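Penicillin-binding protein PbpB (Mycobacterium tuberculosis, PDB 6KGU) cross-links peptidoglycan from lipid intermediates during cell wall synthesis and is acylated by beta-lactam antibiotics, here aztreonam. Local coordinates at residues P267-K272 and A473-T478; Q398-D403 and T441-L446; G469-G474 and T503-R508. One frame throughout, in Å; residues are numbered along the deposited sequence.

Contact 1: residues P267-K272 and A473-T478; sequences PGSVNK and AGKTGT. With AZR (2-({[(1Z)-1-(2-amino-1,3-thiazol-4-yl)-2-oxo-2-{[(2S,3S)-1-oxo-3-(sulfoamino)butan-2-yl]amino}ethylidene]amino}oxy)-2-methylpropanoic acid), chain B.
Ser269 and Lys475 meet in the penicillin-binding active site, where the SxxK motif (Ser269 to Lys272) at the head of helix 272-281 faces the KTG motif on strand 473-483. The tightly packed part, wholly buried, is made by Ser269, Val270 and Lys475. CG1 of Val270 lies 3.5 Å from the carbonyl O of Lys475, and the Lys475 chain passes close to the Ser269 backbone, its CG 3.5 Å from Ser269 O. With CG anti to its own backbone N (chi1 -177°) and bends at chi2 and chi4, that chain curls back so that Lys475 NZ donates to the neighbouring carbonyl, Thr476 O, at 2.9 Å. Lys272 comes in as an extended chain, crossing Lys475 obliquely. Lys272 NZ and Lys475 NZ, 5.0 Å apart, are both hydrogen-bonded to Ser324 OG, and Lys272 NZ also to Asn326 OD1.

No hydrogen bond joins the two segments directly; on the cleft side aztreonam bridges them, bonded to both. Ser269 OG is covalently bound to C20 of the opened drug, as expected for the acyl-ester serine. The sulfamate group is held by Thr476 OG1, which also bonds Thr461, and by Thr478 OG1; Lys475 NZ stands 2.9 Å from O33 of the drug. In contrast to the buried packing, Thr478 is the one partly exposed residue, on the solvent side, and its carbonyl O receives the amide N13 of the drug, much as an added strand would dock. The ester carbonyl O9 sits in the oxyanion hole, gripped by two backbone N-H groups: a bent bond from Ser269 N at 2.7 Å (135°) and a nearly straight one from Thr478 N at 3.0 Å (178°).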
ATOM      1  N   PRO A 267       9.118   1.035   7.711  1.00 33.06           N
ATOM      2  CA  PRO A 267       8.191  -0.096   7.585  1.00 29.89           C
ATOM      3  C   PRO A 267       8.262  -1.117   8.718  1.00 29.86           C
ATOM      4  O   PRO A 267       7.285  -1.820   8.974  1.00 33.74           O
ATOM      5  CB  PRO A 267       8.620  -0.734   6.260  1.00 30.15           C
ATOM      6  CG  PRO A 267      10.108  -0.443   6.201  1.00 30.45           C
ATOM      7  CD  PRO A 267      10.221   0.960   6.735  1.00 33.23           C
ATOM      8  N   GLY A 268       9.412  -1.263   9.364  1.00 30.62           N
ATOM      9  CA  GLY A 268       9.547  -2.416  10.242  1.00 28.48           C
ATOM     10  C   GLY A 268       9.337  -3.706   9.463  1.00 28.46           C
ATOM     11  O   GLY A 268       9.728  -3.820   8.296  1.00 31.35           O
ATOM     12  N   SER A 269       8.651  -4.670  10.089  1.00 29.59           N
ATOM     13  CA  SER A 269       8.704  -6.064   9.636  1.00 26.75           C
ATOM     14  C   SER A 269       8.011  -6.337   8.300  1.00 31.91           C
ATOM     15  O   SER A 269       8.229  -7.418   7.723  1.00 27.80           O
ATOM     16  CB  SER A 269       8.097  -6.987  10.695  1.00 25.74           C
ATOM     17  OG  SER A 269       8.960  -7.079  11.823  1.00 27.91           O
ATOM     18  N   VAL A 270       7.165  -5.430   7.790  1.00 30.41           N
ATOM     19  CA  VAL A 270       6.619  -5.703   6.463  1.00 26.43           C
ATOM     20  C   VAL A 270       7.729  -5.712   5.435  1.00 27.71           C
ATOM     21  O   VAL A 270       7.590  -6.337   4.379  1.00 29.05           O
ATOM     22  CB  VAL A 270       5.511  -4.720   6.027  1.00 33.19           C
ATOM     23  CG1 VAL A 270       4.232  -5.018   6.774  1.00 34.44           C
ATOM     24  CG2 VAL A 270       5.961  -3.246   6.179  1.00 29.36           C
ATOM     25  N   ASN A 271       8.855  -5.066   5.736  1.00 26.86           N
ATOM     26  CA  ASN A 271       9.987  -5.103   4.826  1.00 28.52           C
ATOM     27  C   ASN A 271      10.627  -6.484   4.720  1.00 26.72           C
ATOM     28  O   ASN A 271      11.464  -6.684   3.832  1.00 31.04           O
ATOM     29  CB  ASN A 271      11.050  -4.079   5.252  1.00 21.14           C
ATOM     30  CG  ASN A 271      11.905  -3.647   4.085  1.00 31.82           C
ATOM     31  OD1 ASN A 271      11.376  -3.300   3.034  1.00 29.40           O
ATOM     32  ND2 ASN A 271      13.226  -3.711   4.237  1.00 31.62           N
ATOM     33  N   LYS A 272      10.272  -7.429   5.596  1.00 26.63           N
ATOM     34  CA  LYS A 272      10.939  -8.720   5.582  1.00 24.19           C
ATOM     35  C   LYS A 272      10.663  -9.497   4.305  1.00 24.07           C
ATOM     36  O   LYS A 272      11.393 -10.443   3.997  1.00 29.36           O
ATOM     37  CB  LYS A 272      10.540  -9.540   6.814  1.00 22.46           C
ATOM     38  CG  LYS A 272      11.129  -8.965   8.126  1.00 25.64           C
ATOM     39  CD  LYS A 272      10.804  -9.834   9.336  1.00 26.30           C
ATOM     40  CE  LYS A 272      11.251  -9.184  10.645  1.00 29.81           C
ATOM     41  NZ  LYS A 272      10.888 -10.033  11.838  1.00 26.60           N
ATOM     42  N   ALA A 473      -2.437 -14.732   2.514  1.00 27.34           N
ATOM     43  CA  ALA A 473      -1.012 -14.649   2.823  1.00 29.35           C
ATOM     44  C   ALA A 473      -0.652 -13.189   3.035  1.00 30.96           C
ATOM     45  O   ALA A 473      -1.158 -12.326   2.317  1.00 28.99           O
ATOM     46  CB  ALA A 473      -0.156 -15.243   1.694  1.00 24.94           C
ATOM     47  N   GLY A 474       0.226 -12.924   3.999  1.00 32.98           N
ATOM     48  CA  GLY A 474       0.565 -11.551   4.327  1.00 32.82           C
ATOM     49  C   GLY A 474       1.692 -11.445   5.339  1.00 30.78           C
ATOM     50  O   GLY A 474       2.374 -12.421   5.652  1.00 29.05           O
ATOM     51  N   LYS A 475       1.881 -10.225   5.843  1.00 25.39           N
ATOM     52  CA  LYS A 475       2.927  -9.939   6.808  1.00 26.75           C
ATOM     53  C   LYS A 475       2.508  -8.743   7.650  1.00 27.35           C
ATOM     54  O   LYS A 475       2.050  -7.730   7.111  1.00 27.64           O
ATOM     55  CB  LYS A 475       4.271  -9.655   6.116  1.00 26.54           C
ATOM     56  CG  LYS A 475       5.434  -9.408   7.079  1.00 28.46           C
ATOM     57  CD  LYS A 475       5.818 -10.706   7.791  1.00 28.93           C
ATOM     58  CE  LYS A 475       6.813 -10.458   8.903  1.00 29.71           C
ATOM     59  NZ  LYS A 475       6.170  -9.951  10.154  1.00 24.41           N
ATOM     60  N   THR A 476       2.692  -8.868   8.966  1.00 26.96           N
ATOM     61  CA  THR A 476       2.442  -7.822   9.949  1.00 27.98           C
ATOM     62  C   THR A 476       3.675  -6.947  10.120  1.00 32.63           C
ATOM     63  O   THR A 476       4.804  -7.393   9.896  1.00 32.53           O
ATOM     64  CB  THR A 476       2.099  -8.442  11.306  1.00 28.40           C
ATOM     65  OG1 THR A 476       3.001  -9.531  11.552  1.00 29.93           O
ATOM     66  CG2 THR A 476       0.637  -8.948  11.353  1.00 23.62           C
ATOM     67  N   GLY A 477       3.446  -5.694  10.529  1.00 31.11           N
ATOM     68  CA  GLY A 477       4.533  -4.823  10.933  1.00 33.19           C
ATOM     69  C   GLY A 477       4.194  -3.991  12.158  1.00 33.70           C
ATOM     70  O   GLY A 477       3.063  -3.511  12.298  1.00 27.30           O
ATOM     71  N   THR A 478       5.175  -3.814  13.042  1.00 27.53           N
ATOM     72  CA  THR A 478       5.062  -2.996  14.255  1.00 31.96           C
ATOM     73  C   THR A 478       6.396  -2.264  14.389  1.00 40.39           C
ATOM     74  O   THR A 478       7.371  -2.840  14.883  1.00 40.09           O
ATOM     75  CB  THR A 478       4.774  -3.841  15.497  1.00 35.58           C
ATOM     76  OG1 THR A 478       3.652  -4.702  15.258  1.00 34.85           O
ATOM     77  CG2 THR A 478       4.478  -2.945  16.722  1.00 38.11           C
TER
HETATM   78  C7  AZR B 701       8.117  -7.691  16.308  1.00 36.47           C
HETATM   79  S8  AZR B 701      11.977  -0.977  12.859  1.00 64.23           S
HETATM   80  O9  AZR B 701       7.749  -5.238  12.567  1.00 31.29           O
HETATM   81  O10 AZR B 701      11.397  -5.391  15.547  1.00 42.19           O
HETATM   82  O11 AZR B 701       9.583  -3.971  17.694  1.00 47.11           O
HETATM   83  N12 AZR B 701       7.151  -7.966  14.044  1.00 32.34           N
HETATM   84  N13 AZR B 701       9.247  -5.019  14.886  1.00 34.59           N
HETATM   85  N14 AZR B 701      10.066  -2.848  16.959  1.00 46.91           N
HETATM   86  N15 AZR B 701      10.846  -0.814  15.182  1.00 49.67           N
HETATM   87  N16 AZR B 701      11.280   1.266  14.173  1.00 45.76           N
HETATM   88  S17 AZR B 701       5.566  -8.150  13.987  1.00 34.08           S
HETATM   89  C18 AZR B 701       7.780  -7.023  14.986  1.00 32.77           C
HETATM   90  C19 AZR B 701       8.988  -6.340  14.322  1.00 36.57           C
HETATM   91  C20 AZR B 701       8.559  -6.083  12.855  1.00 34.25           C
HETATM   92  C21 AZR B 701      10.438  -4.637  15.386  1.00 45.67           C
HETATM   93  C22 AZR B 701      10.487  -3.210  15.806  1.00 49.18           C
HETATM   94  C23 AZR B 701       9.054  -3.624  18.955  1.00 55.36           C
HETATM   95  C24 AZR B 701      10.990  -2.163  14.880  1.00 46.61           C
HETATM   96  C25 AZR B 701      11.577  -2.439  13.686  1.00 45.57           C
HETATM   97  C26 AZR B 701      11.315  -0.073  14.200  1.00 48.50           C
HETATM   98  C27 AZR B 701       7.765  -2.871  18.681  1.00 52.32           C
HETATM   99  C28 AZR B 701       8.798  -4.873  19.779  1.00 53.23           C
HETATM  100  C29 AZR B 701      10.070  -2.731  19.664  1.00 48.12           C
HETATM  101  O30 AZR B 701      11.240  -2.671  19.353  1.00 54.18           O
HETATM  102  O31 AZR B 701       9.558  -2.080  20.662  1.00 56.48           O
HETATM  103  O32 AZR B 701       5.157  -8.847  15.150  1.00 36.19           O
HETATM  104  O33 AZR B 701       5.293  -9.132  12.809  1.00 32.28           O
HETATM  105  O34 AZR B 701       4.993  -6.904  13.628  1.00 37.19           O

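Contact 2: residues Q398-D403 and T441-L446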
ATOM      1  N   GLN A 398       2.828  -6.677  -4.586  1.00 26.62           N
ATOM      2  CA  GLN A 398       2.307  -6.904  -5.932  1.00 27.25           C
ATOM      3  C   GLN A 398       3.304  -7.671  -6.790  1.00 26.82           C
ATOM      4  O   GLN A 398       2.911  -8.521  -7.606  1.00 26.31           O
ATOM      5  CB  GLN A 398       1.948  -5.567  -6.588  1.00 25.60           C
ATOM      6  CG  GLN A 398       1.319  -5.715  -7.968  1.00 25.85           C
ATOM      7  CD  GLN A 398       2.346  -5.872  -9.047  1.00 26.41           C
ATOM      8  OE1 GLN A 398       3.493  -5.435  -8.898  1.00 28.78           O
ATOM      9  NE2 GLN A 398       1.961  -6.522 -10.135  1.00 28.28           N
ATOM     10  N   ALA A 399       4.603  -7.378  -6.632  1.00 26.84           N
ATOM     11  CA  ALA A 399       5.623  -8.092  -7.396  1.00 24.32           C
ATOM     12  C   ALA A 399       5.553  -9.587  -7.122  1.00 28.59           C
ATOM     13  O   ALA A 399       5.642 -10.415  -8.041  1.00 26.24           O
ATOM     14  CB  ALA A 399       7.020  -7.566  -7.041  1.00 27.01           C
ATOM     15  N   ILE A 400       5.417  -9.945  -5.844  1.00 26.37           N
ATOM     16  CA  ILE A 400       5.356 -11.342  -5.445  1.00 24.31           C
ATOM     17  C   ILE A 400       4.024 -11.953  -5.858  1.00 28.12           C
ATOM     18  O   ILE A 400       3.953 -13.121  -6.259  1.00 28.11           O
ATOM     19  CB  ILE A 400       5.590 -11.425  -3.922  1.00 30.14           C
ATOM     20  CG1 ILE A 400       7.049 -11.073  -3.598  1.00 26.98           C
ATOM     21  CG2 ILE A 400       5.174 -12.790  -3.369  1.00 29.39           C
ATOM     22  CD1 ILE A 400       8.064 -12.031  -4.256  1.00 31.07           C
ATOM     23  N   ALA A 401       2.947 -11.172  -5.761  1.00 26.76           N
ATOM     24  CA  ALA A 401       1.644 -11.639  -6.226  1.00 27.96           C
ATOM     25  C   ALA A 401       1.672 -11.966  -7.722  1.00 29.26           C
ATOM     26  O   ALA A 401       1.058 -12.941  -8.166  1.00 30.17           O
ATOM     27  CB  ALA A 401       0.589 -10.570  -5.945  1.00 24.17           C
ATOM     28  N   ASN A 402       2.381 -11.160  -8.510  1.00 27.24           N
ATOM     29  CA  ASN A 402       2.399 -11.320  -9.963  1.00 30.88           C
ATOM     30  C   ASN A 402       3.563 -12.195 -10.414  1.00 31.37           C
ATOM     31  O   ASN A 402       4.247 -11.891 -11.401  1.00 28.94           O
ATOM     32  CB  ASN A 402       2.440  -9.942 -10.627  1.00 27.99           C
ATOM     33  CG  ASN A 402       2.225 -10.001 -12.127  1.00 32.25           C
ATOM     34  OD1 ASN A 402       1.372 -10.748 -12.628  1.00 31.42           O
ATOM     35  ND2 ASN A 402       3.009  -9.211 -12.857  1.00 31.53           N
ATOM     36  N   ASP A 403       3.824 -13.278  -9.665  1.00 28.44           N
ATOM     37  CA  ASP A 403       4.788 -14.300 -10.065  1.00 29.52           C
ATOM     38  C   ASP A 403       6.173 -13.706 -10.267  1.00 30.80           C
ATOM     39  O   ASP A 403       6.923 -14.125 -11.150  1.00 31.52           O
ATOM     40  CB  ASP A 403       4.321 -15.046 -11.324  1.00 30.19           C
ATOM     41  CG  ASP A 403       3.416 -16.240 -10.983  1.00 35.76           C
ATOM     42  OD1 ASP A 403       3.312 -16.574  -9.780  1.00 33.60           O
ATOM     43  OD2 ASP A 403       2.819 -16.837 -11.902  1.00 43.86           O
ATOM     44  N   THR A 441       6.788 -19.566  -3.952  1.00 31.64           N
ATOM     45  CA  THR A 441       7.275 -20.082  -2.681  1.00 32.17           C
ATOM     46  C   THR A 441       7.121 -19.055  -1.560  1.00 32.23           C
ATOM     47  O   THR A 441       6.725 -19.404  -0.439  1.00 30.02           O
ATOM     48  CB  THR A 441       8.735 -20.517  -2.849  1.00 36.35           C
ATOM     49  OG1 THR A 441       8.777 -21.677  -3.687  1.00 35.46           O
ATOM     50  CG2 THR A 441       9.387 -20.841  -1.513  1.00 30.84           C
ATOM     51  N   VAL A 442       7.402 -17.783  -1.841  1.00 27.23           N
ATOM     52  CA  VAL A 442       7.272 -16.763  -0.804  1.00 27.76           C
ATOM     53  C   VAL A 442       5.801 -16.566  -0.418  1.00 26.75           C
ATOM     54  O   VAL A 442       5.472 -16.445   0.765  1.00 32.67           O
ATOM     55  CB  VAL A 442       7.924 -15.446  -1.269  1.00 32.29           C
ATOM     56  CG1 VAL A 442       7.572 -14.304  -0.317  1.00 26.42           C
ATOM     57  CG2 VAL A 442       9.463 -15.609  -1.394  1.00 30.75           C
ATOM     58  N   ARG A 443       4.903 -16.543  -1.406  1.00 25.19           N
ATOM     59  CA  ARG A 443       3.461 -16.472  -1.138  1.00 29.03           C
ATOM     60  C   ARG A 443       3.006 -17.596  -0.221  1.00 32.67           C
ATOM     61  O   ARG A 443       2.235 -17.372   0.721  1.00 30.42           O
ATOM     62  CB  ARG A 443       2.651 -16.549  -2.446  1.00 32.47           C
ATOM     63  CG  ARG A 443       2.768 -15.364  -3.367  1.00 35.92           C
ATOM     64  CD  ARG A 443       1.575 -15.272  -4.330  1.00 35.47           C
ATOM     65  NE  ARG A 443       1.350 -16.457  -5.160  1.00 34.15           N
ATOM     66  CZ  ARG A 443       1.824 -16.613  -6.397  1.00 35.65           C
ATOM     67  NH1 ARG A 443       2.603 -15.692  -6.939  1.00 33.56           N
ATOM     68  NH2 ARG A 443       1.537 -17.703  -7.088  1.00 34.93           N
ATOM     69  N   GLN A 444       3.445 -18.828  -0.505  1.00 29.85           N
ATOM     70  CA  GLN A 444       3.052 -19.950   0.343  1.00 31.25           C
ATOM     71  C   GLN A 444       3.601 -19.787   1.753  1.00 32.08           C
ATOM     72  O   GLN A 444       2.882 -20.015   2.733  1.00 32.08           O
ATOM     73  CB  GLN A 444       3.524 -21.272  -0.275  1.00 33.53           C
ATOM     74  CG  GLN A 444       2.691 -21.706  -1.478  1.00 37.48           C
ATOM     75  CD  GLN A 444       1.221 -21.949  -1.122  1.00 36.15           C
ATOM     76  OE1 GLN A 444       0.903 -22.527  -0.083  1.00 41.29           O
ATOM     77  NE2 GLN A 444       0.334 -21.495  -1.977  1.00 34.18           N
ATOM     78  N   MET A 445       4.872 -19.380   1.874  1.00 26.35           N
ATOM     79  CA  MET A 445       5.474 -19.145   3.183  1.00 34.44           C
ATOM     80  C   MET A 445       4.673 -18.137   3.992  1.00 28.61           C
ATOM     81  O   MET A 445       4.441 -18.331   5.186  1.00 30.33           O
ATOM     82  CB  MET A 445       6.916 -18.638   3.035  1.00 30.78           C
ATOM     83  CG  MET A 445       7.995 -19.690   3.124  1.00 40.93           C
ATOM     84  SD  MET A 445       9.616 -18.992   3.530  1.00 38.75           S
ATOM     85  CE  MET A 445       9.808 -17.780   2.222  1.00 39.38           C
ATOM     86  N   LEU A 446       4.289 -17.024   3.370  1.00 29.37           N
ATOM     87  CA  LEU A 446       3.591 -15.977   4.110  1.00 31.07           C
ATOM     88  C   LEU A 446       2.161 -16.377   4.483  1.00 30.52           C
ATOM     89  O   LEU A 446       1.498 -15.624   5.205  1.00 27.32           O
ATOM     90  CB  LEU A 446       3.601 -14.668   3.298  1.00 27.88           C
ATOM     91  CG  LEU A 446       4.987 -14.036   3.093  1.00 34.28           C
ATOM     92  CD1 LEU A 446       4.896 -12.748   2.276  1.00 32.23           C
ATOM     93  CD2 LEU A 446       5.674 -13.773   4.436  1.00 28.62           C
TER
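Arg443 of helix 436-445 reaches Ile400 and Asp403 at the C-terminal end of helix 390-401, and its side chain can be followed outward atom by atom. CB starts beside the opposing helix without pointing at it, and CG, anti to the carbonyl carbon (chi1 -69°), is brought against Ile400, 3.5 Å from its CG2; the two side chains run past each other in opposite directions. CD comes next, 3.7 Å from Ile400 O. The chain then bends at chi3 (-57°), where NE turns off to bond Ala504 O. At the tip NH1 does most of the work. It donates to Ile400 O at 3.0 Å, in the carbonyl plane, and to Asp403 OD1 at 3.1 Å, both acceptors lying in the guanidinium plane. The second bond is a salt bridge that comes from the anti side of OD1, tilted out of the carboxylate plane, with the carboxylate turned 29° from the guanidinium; NH2 adds a weak bond to the same oxygen. Gln440 NE2 is a further donor to OD1.

Beneath this polar end, CG2 of Ile400 also packs on Val442 CG1 at 4.2 Å, their side chains crossing at about a right angle. Ile400 touches helix 272-281 as well, on Ile273 and Ser277. The Ile400 carbonyl lies in the last turn before Asn402 leaves helical geometry, so the arginine hydrogen-bonds a last-turn carbonyl. The whole is helix-to-helix packing within the transpeptidase domain, with Arg443 extending it to the loop after strand 493-502.

Contact 3: residues G469-G474 and T503-R508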
ATOM      1  N   GLY A 469     -11.164 -21.042   4.282  1.00 32.18           N
ATOM      2  CA  GLY A 469     -11.519 -21.390   2.925  1.00 37.14           C
ATOM      3  C   GLY A 469     -10.664 -20.749   1.856  1.00 39.86           C
ATOM      4  O   GLY A 469     -10.822 -21.087   0.681  1.00 36.98           O
ATOM      5  N   TYR A 470      -9.760 -19.840   2.220  1.00 33.69           N
ATOM      6  CA  TYR A 470      -8.924 -19.139   1.257  1.00 31.90           C
ATOM      7  C   TYR A 470      -7.473 -19.168   1.714  1.00 32.62           C
ATOM      8  O   TYR A 470      -7.184 -19.106   2.913  1.00 30.47           O
ATOM      9  CB  TYR A 470      -9.381 -17.675   1.078  1.00 28.41           C
ATOM     10  CG  TYR A 470     -10.760 -17.537   0.462  1.00 37.78           C
ATOM     11  CD1 TYR A 470     -10.948 -17.697  -0.904  1.00 34.19           C
ATOM     12  CD2 TYR A 470     -11.869 -17.233   1.246  1.00 33.39           C
ATOM     13  CE1 TYR A 470     -12.204 -17.570  -1.473  1.00 36.57           C
ATOM     14  CE2 TYR A 470     -13.127 -17.096   0.680  1.00 44.19           C
ATOM     15  CZ  TYR A 470     -13.287 -17.275  -0.676  1.00 38.71           C
ATOM     16  OH  TYR A 470     -14.530 -17.144  -1.246  1.00 42.94           O
ATOM     17  N   GLN A 471      -6.560 -19.251   0.746  1.00 28.81           N
ATOM     18  CA  GLN A 471      -5.119 -19.185   1.011  1.00 31.31           C
ATOM     19  C   GLN A 471      -4.662 -17.724   1.145  1.00 26.54           C
ATOM     20  O   GLN A 471      -3.896 -17.198   0.339  1.00 33.23           O
ATOM     21  CB  GLN A 471      -4.343 -19.895  -0.095  1.00 32.25           C
ATOM     22  CG  GLN A 471      -4.584 -21.400  -0.209  1.00 31.52           C
ATOM     23  CD  GLN A 471      -3.550 -22.104  -1.091  1.00 36.65           C
ATOM     24  OE1 GLN A 471      -2.426 -21.626  -1.264  1.00 34.42           O
ATOM     25  NE2 GLN A 471      -3.927 -23.256  -1.634  1.00 36.29           N
ATOM     26  N   MET A 472      -5.140 -17.058   2.193  1.00 31.67           N
ATOM     27  CA  MET A 472      -4.646 -15.714   2.454  1.00 26.24           C
ATOM     28  C   MET A 472      -3.178 -15.781   2.863  1.00 28.42           C
ATOM     29  O   MET A 472      -2.715 -16.767   3.448  1.00 25.31           O
ATOM     30  CB  MET A 472      -5.463 -15.019   3.542  1.00 30.34           C
ATOM     31  CG  MET A 472      -6.941 -14.730   3.151  1.00 26.74           C
ATOM     32  SD  MET A 472      -7.118 -13.842   1.588  1.00 31.16           S
ATOM     33  CE  MET A 472      -8.898 -13.947   1.380  1.00 30.29           C
ATOM     34  N   ALA A 473      -2.437 -14.732   2.514  1.00 27.34           N
ATOM     35  CA  ALA A 473      -1.012 -14.649   2.823  1.00 29.35           C
ATOM     36  C   ALA A 473      -0.652 -13.189   3.035  1.00 30.96           C
ATOM     37  O   ALA A 473      -1.158 -12.326   2.317  1.00 28.99           O
ATOM     38  CB  ALA A 473      -0.156 -15.243   1.694  1.00 24.94           C
ATOM     39  N   GLY A 474       0.226 -12.924   3.999  1.00 32.98           N
ATOM     40  CA  GLY A 474       0.565 -11.551   4.327  1.00 32.82           C
ATOM     41  C   GLY A 474       1.692 -11.445   5.339  1.00 30.78           C
ATOM     42  O   GLY A 474       2.374 -12.421   5.652  1.00 29.05           O
ATOM     43  N   THR A 503      -5.491 -14.442  -3.529  1.00 30.68           N
ATOM     44  CA  THR A 503      -4.939 -15.365  -2.546  1.00 28.19           C
ATOM     45  C   THR A 503      -3.582 -15.884  -3.024  1.00 30.25           C
ATOM     46  O   THR A 503      -3.145 -15.575  -4.135  1.00 28.16           O
ATOM     47  CB  THR A 503      -5.838 -16.579  -2.347  1.00 29.76           C
ATOM     48  OG1 THR A 503      -5.927 -17.259  -3.600  1.00 31.01           O
ATOM     49  CG2 THR A 503      -7.230 -16.163  -1.905  1.00 29.52           C
ATOM     50  N   ALA A 504      -2.955 -16.731  -2.208  1.00 29.32           N
ATOM     51  CA  ALA A 504      -1.626 -17.236  -2.547  1.00 30.50           C
ATOM     52  C   ALA A 504      -1.668 -18.123  -3.783  1.00 35.28           C
ATOM     53  O   ALA A 504      -0.770 -18.065  -4.633  1.00 30.90           O
ATOM     54  CB  ALA A 504      -1.035 -18.007  -1.370  1.00 28.52           C
ATOM     55  N   ASP A 505      -2.700 -18.959  -3.902  1.00 28.55           N
ATOM     56  CA  ASP A 505      -2.745 -19.869  -5.032  1.00 34.48           C
ATOM     57  C   ASP A 505      -3.324 -19.203  -6.269  1.00 35.93           C
ATOM     58  O   ASP A 505      -3.042 -19.647  -7.383  1.00 38.73           O
ATOM     59  CB  ASP A 505      -3.547 -21.108  -4.667  1.00 32.70           C
ATOM     60  CG  ASP A 505      -4.990 -20.778  -4.309  1.00 40.92           C
ATOM     61  OD1 ASP A 505      -5.232 -19.923  -3.425  1.00 35.23           O
ATOM     62  OD2 ASP A 505      -5.886 -21.352  -4.944  1.00 43.50           O
ATOM     63  N   ASN A 506      -4.096 -18.137  -6.095  1.00 33.99           N
ATOM     64  CA  ASN A 506      -4.637 -17.360  -7.212  1.00 38.03           C
ATOM     65  C   ASN A 506      -4.632 -15.877  -6.847  1.00 36.12           C
ATOM     66  O   ASN A 506      -5.644 -15.322  -6.397  1.00 31.64           O
ATOM     67  CB  ASN A 506      -6.046 -17.836  -7.574  1.00 37.83           C
ATOM     68  CG  ASN A 506      -6.577 -17.161  -8.819  1.00 36.96           C
ATOM     69  OD1 ASN A 506      -5.820 -16.581  -9.588  1.00 42.16           O
ATOM     70  ND2 ASN A 506      -7.878 -17.221  -9.013  1.00 38.21           N
ATOM     71  N   PRO A 507      -3.498 -15.195  -7.030  1.00 29.74           N
ATOM     72  CA  PRO A 507      -3.422 -13.776  -6.649  1.00 27.88           C
ATOM     73  C   PRO A 507      -4.345 -12.918  -7.502  1.00 31.13           C
ATOM     74  O   PRO A 507      -4.227 -12.875  -8.730  1.00 29.60           O
ATOM     75  CB  PRO A 507      -1.943 -13.429  -6.872  1.00 30.12           C
ATOM     76  CG  PRO A 507      -1.233 -14.753  -6.715  1.00 29.61           C
ATOM     77  CD  PRO A 507      -2.173 -15.734  -7.380  1.00 30.89           C
ATOM     78  N   ARG A 508      -5.275 -12.240  -6.840  1.00 31.36           N
ATOM     79  CA  ARG A 508      -6.166 -11.279  -7.476  1.00 33.81           C
ATOM     80  C   ARG A 508      -6.036  -9.873  -6.909  1.00 29.19           C
ATOM     81  O   ARG A 508      -6.137  -8.895  -7.656  1.00 26.64           O
ATOM     82  CB  ARG A 508      -7.631 -11.734  -7.329  1.00 30.37           C
ATOM     83  CG  ARG A 508      -7.931 -13.149  -7.830  1.00 36.90           C
ATOM     84  CD  ARG A 508      -9.271 -13.632  -7.237  1.00 43.36           C
ATOM     85  NE  ARG A 508      -9.646 -14.980  -7.661  1.00 49.81           N
ATOM     86  CZ  ARG A 508     -10.655 -15.256  -8.480  1.00 49.25           C
ATOM     87  NH1 ARG A 508     -11.412 -14.278  -8.956  1.00 54.63           N
ATOM     88  NH2 ARG A 508     -10.926 -16.510  -8.804  1.00 53.43           N
TER
HETATM   89  O   HOH W   1      -7.444 -19.639  -1.906  1.00 32.65           O
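At one end of the antiparallel sheet of the transpeptidase domain, the approach to strand 473-483 meets the loop that joins strands 493-502 and 509-516. Gln471, centre of an inverse gamma turn, carries the contact. Its carbonyl O accepts from Ala504 N at 2.8 Å (164°), the donor tilted from the carbonyl plane, and Thr503 CB lies 3.4 Å from the same oxygen. The Gln471 side chain extends over Asp505, crossing it at about a right angle, with amide and carboxylate stacked and their planes 25° apart. OE1 bonds Gln444 NE2, which helps fix the amide.

Asp505 OD1 is drawn in from several directions: Thr503 OG1 donates to it at 2.8 Å from above the carboxylate plane, and a water that donates to it at 2.7 Å accepts from Gln471 N. Thr503 itself places OG1 between its backbone N and carbonyl carbon (chi1 61°), which puts CG2 anti to the carbonyl carbon, 4.0 Å from Tyr470 CB and near Met472 SD. Deeper in, Ala473 CB rests on Ala504 CB at 4.2 Å. The arrangement is that of two adjacent antiparallel strands, 473-483 and 493-502, joined beyond their paired ends by one backbone hydrogen bond and a water bridge.

Overall arrangement
Following the chain from the N terminus, 267-272 comes first and waits some two hundred residues for its partner 473-478, so contact 1 closes the longest loop. Contact 2 lies wholly inside it: the chain leaves helix 390-401, passes through short strands and returns as helix 436-445. Contact 3 opens where contact 1 ends, sharing Ala473 and Gly474, and closes the loop that runs through strands 473-483, 488-490 and 493-502. Contacts 2 and 3, in series, touch through side chains of helix 436-445, while Leu446 O is probably hydrogen-bonded to Gly474 N. Strand 473-483 thus connects the catalytic cleft, the helical region and the far end of the sheet.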